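Long-range contact in putative laminarinase (Phanerochaete chrysosporium, PDB 2CL2), which probably hydrolyses beta-1,3-glucans such as laminarin, as a glycoside hydrolase of family 16: residues V89-Q94 with N286-I291. Residues are numbered along the deposited sequence; the frame is centred on the assembly and turned at random.
Sequences VRHMPQ and NAYWDI. With MAN (alpha-D-mannopyranose), chain B.
H91 lays its imidazole flat over the ring of Y288 in an offset stack: the centroids are 3.8 Å apart and the planes only 4° from parallel. The imidazole sits there because CG is anti to the backbone N (chi1 -163°), which also brings H91 ND1 to the backbone O of Y288, 2.8 Å away and in the imidazole plane. The N-H...O angle is nearly straight at 167°. This bond indicates a proton on ND1, while CE1 meets N286 O at the ring edge.

D290 is held through its backbone O, its backbone N and its carboxylate. The backbone O accepts from both R90 N (2.8 Å) and H91 N, so two residues face one: a classic beta bulge, where strand 288-297 pairs with the end of strand 83-89 and the corner that follows it. In return D290 N donates to H91 O. The carboxylate forms a salt bridge from D290 OD1, through the syn lone pair, to R90 NH1 at 2.9 Å. OD1 lies close to the guanidinium plane, though the carboxylate itself is turned steeply against it. R90 NH2 also bonds D50 O, just before strand 51-55.

On the buried face of the sheet, with V89 and I291, W289 receives P93 CD squarely over its five-membered ring, 3.5 Å from the centroid, and M92 CB over the six-membered ring; V89 CG1 comes to the indole edge. NE1 bonds N250 O, linking the indole to the second sheet of the sandwich.

The chemistry thus divides by face: CH-pi and apolar contacts turn inward, whereas the polar, partly exposed face carries the R90-D290 ion pair, with R90 NE approaching mannose O4, and the H91-Y288 stack, which together with the ND1 bond fixes the imidazole's rotation.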
loop_
_atom_site.group_PDB
_atom_site.type_symbol
_atom_site.label_atom_id
_atom_site.label_comp_id
_atom_site.label_asym_id
_atom_site.label_seq_id
_atom_site.Cartn_x
_atom_site.Cartn_y
_atom_site.Cartn_z
ATOM N N VAL A 89 1.743 -7.365 8.378
ATOM C CA VAL A 89 0.523 -7.626 7.618
ATOM C C VAL A 89 0.273 -9.117 7.495
ATOM O O VAL A 89 1.073 -9.830 6.905
ATOM C CB VAL A 89 0.622 -7.029 6.208
ATOM C CG1 VAL A 89 -0.669 -7.275 5.409
ATOM C CG2 VAL A 89 0.958 -5.548 6.276
ATOM N N ARG A 90 -0.838 -9.583 8.055
ATOM C CA ARG A 90 -1.176 -11.002 8.019
ATOM C C ARG A 90 -1.872 -11.389 6.719
ATOM O O ARG A 90 -1.737 -12.518 6.263
ATOM C CB ARG A 90 -2.099 -11.361 9.174
ATOM C CG ARG A 90 -1.593 -10.947 10.548
ATOM C CD ARG A 90 -2.443 -11.597 11.616
ATOM N NE ARG A 90 -2.073 -11.234 12.983
ATOM C CZ ARG A 90 -2.721 -10.367 13.756
ATOM N NH1 ARG A 90 -3.778 -9.694 13.329
ATOM N NH2 ARG A 90 -2.285 -10.147 14.983
ATOM N N HIS A 91 -2.620 -10.456 6.138
ATOM C CA HIS A 91 -3.442 -10.719 4.958
ATOM C C HIS A 91 -3.623 -9.405 4.218
ATOM O O HIS A 91 -3.797 -8.353 4.846
ATOM C CB HIS A 91 -4.813 -11.247 5.399
ATOM C CG HIS A 91 -5.609 -11.919 4.314
ATOM N ND1 HIS A 91 -6.454 -11.230 3.467
ATOM C CD2 HIS A 91 -5.728 -13.228 3.977
ATOM C CE1 HIS A 91 -7.042 -12.085 2.647
ATOM N NE2 HIS A 91 -6.618 -13.303 2.937
ATOM N N MET A 92 -3.626 -9.471 2.892
ATOM C CA MET A 92 -3.965 -8.306 2.079
ATOM C C MET A 92 -5.133 -8.687 1.176
ATOM O O MET A 92 -5.386 -9.867 0.934
ATOM C CB MET A 92 -2.776 -7.818 1.239
ATOM C CG MET A 92 -2.402 -8.725 0.069
ATOM S SD MET A 92 -1.251 -7.925 -1.077
ATOM C CE MET A 92 0.226 -7.778 -0.072
ATOM N N PRO A 93 -5.874 -7.692 0.689
ATOM C CA PRO A 93 -7.014 -8.049 -0.141
ATOM C C PRO A 93 -6.635 -8.865 -1.370
ATOM O O PRO A 93 -5.629 -8.591 -2.037
ATOM C CB PRO A 93 -7.591 -6.680 -0.535
ATOM C CG PRO A 93 -7.194 -5.789 0.592
ATOM C CD PRO A 93 -5.798 -6.239 0.917
ATOM N N GLN A 94 -7.467 -9.860 -1.670
ATOM C CA GLN A 94 -7.341 -10.582 -2.917
ATOM C C GLN A 94 -8.697 -10.717 -3.590
ATOM O O GLN A 94 -9.749 -10.528 -2.958
ATOM C CB GLN A 94 -6.694 -11.948 -2.690
ATOM C CG GLN A 94 -7.534 -12.940 -1.912
ATOM C CD GLN A 94 -6.868 -14.290 -1.815
ATOM O OE1 GLN A 94 -5.898 -14.466 -1.095
ATOM N NE2 GLN A 94 -7.376 -15.248 -2.564
ATOM N N ASN A 286 -12.611 -12.524 0.675
ATOM C CA ASN A 286 -11.178 -12.471 0.991
ATOM C C ASN A 286 -10.494 -11.166 0.574
ATOM O O ASN A 286 -9.263 -11.065 0.581
ATOM C CB ASN A 286 -10.466 -13.706 0.432
ATOM C CG ASN A 286 -10.828 -14.970 1.193
ATOM O OD1 ASN A 286 -10.966 -14.951 2.413
ATOM N ND2 ASN A 286 -10.959 -16.075 0.475
ATOM N N ALA A 287 -11.298 -10.149 0.269
ATOM C CA ALA A 287 -10.784 -8.820 -0.054
ATOM C C ALA A 287 -10.658 -8.001 1.228
ATOM O O ALA A 287 -11.364 -7.018 1.427
ATOM C CB ALA A 287 -11.695 -8.124 -1.077
ATOM N N TYR A 288 -9.753 -8.430 2.105
ATOM C CA TYR A 288 -9.521 -7.741 3.365
ATOM C C TYR A 288 -8.045 -7.650 3.687
ATOM O O TYR A 288 -7.256 -8.525 3.340
ATOM C CB TYR A 288 -10.268 -8.423 4.529
ATOM C CG TYR A 288 -9.818 -9.829 4.879
ATOM C CD1 TYR A 288 -8.878 -10.063 5.877
ATOM C CD2 TYR A 288 -10.365 -10.932 4.235
ATOM C CE1 TYR A 288 -8.475 -11.347 6.201
ATOM C CE2 TYR A 288 -9.974 -12.222 4.559
ATOM C CZ TYR A 288 -9.035 -12.427 5.539
ATOM O OH TYR A 288 -8.639 -13.718 5.840
ATOM N N TRP A 289 -7.697 -6.555 4.346
ATOM C CA TRP A 289 -6.444 -6.420 5.057
ATOM C C TRP A 289 -6.649 -6.979 6.460
ATOM O O TRP A 289 -7.685 -6.729 7.075
ATOM C CB TRP A 289 -6.085 -4.947 5.235
ATOM C CG TRP A 289 -5.688 -4.200 4.013
ATOM C CD1 TRP A 289 -6.465 -3.386 3.255
ATOM C CD2 TRP A 289 -4.374 -4.137 3.454
ATOM N NE1 TRP A 289 -5.719 -2.832 2.241
ATOM C CE2 TRP A 289 -4.431 -3.284 2.337
ATOM C CE3 TRP A 289 -3.164 -4.755 3.766
ATOM C CZ2 TRP A 289 -3.308 -3.005 1.548
ATOM C CZ3 TRP A 289 -2.055 -4.483 2.982
ATOM C CH2 TRP A 289 -2.134 -3.621 1.886
ATOM N N ASP A 290 -5.653 -7.704 6.964
ATOM C CA ASP A 290 -5.578 -8.092 8.363
ATOM C C ASP A 290 -4.194 -7.622 8.784
ATOM O O ASP A 290 -3.198 -8.170 8.332
ATOM C CB ASP A 290 -5.748 -9.609 8.522
ATOM C CG ASP A 290 -5.540 -10.091 9.943
ATOM O OD1 ASP A 290 -5.030 -9.331 10.777
ATOM O OD2 ASP A 290 -5.873 -11.264 10.212
ATOM N N ILE A 291 -4.161 -6.580 9.609
ATOM C CA ILE A 291 -2.922 -5.912 9.990
ATOM C C ILE A 291 -2.708 -6.100 11.487
ATOM O O ILE A 291 -3.585 -5.789 12.297
ATOM C CB ILE A 291 -2.960 -4.411 9.593
ATOM C CG1 ILE A 291 -2.956 -4.307 8.065
ATOM C CG2 ILE A 291 -1.791 -3.646 10.198
ATOM C CD1 ILE A 291 -3.457 -2.995 7.527
HETATM C C1 MAN B . -4.329 -17.449 15.466
HETATM C C2 MAN B . -3.335 -17.292 16.604
HETATM C C3 MAN B . -2.905 -15.845 16.797
HETATM C C4 MAN B . -2.454 -15.235 15.477
HETATM C C5 MAN B . -3.449 -15.524 14.353
HETATM C C6 MAN B . -2.847 -15.128 13.012
HETATM O O2 MAN B . -2.207 -18.075 16.316
HETATM O O3 MAN B . -1.844 -15.790 17.727
HETATM O O4 MAN B . -2.326 -13.838 15.648
HETATM O O5 MAN B . -3.783 -16.901 14.286
HETATM O O6 MAN B . -3.867 -15.107 12.036
HETATM O O HOH W 1 -11.770 -12.238 -2.257
#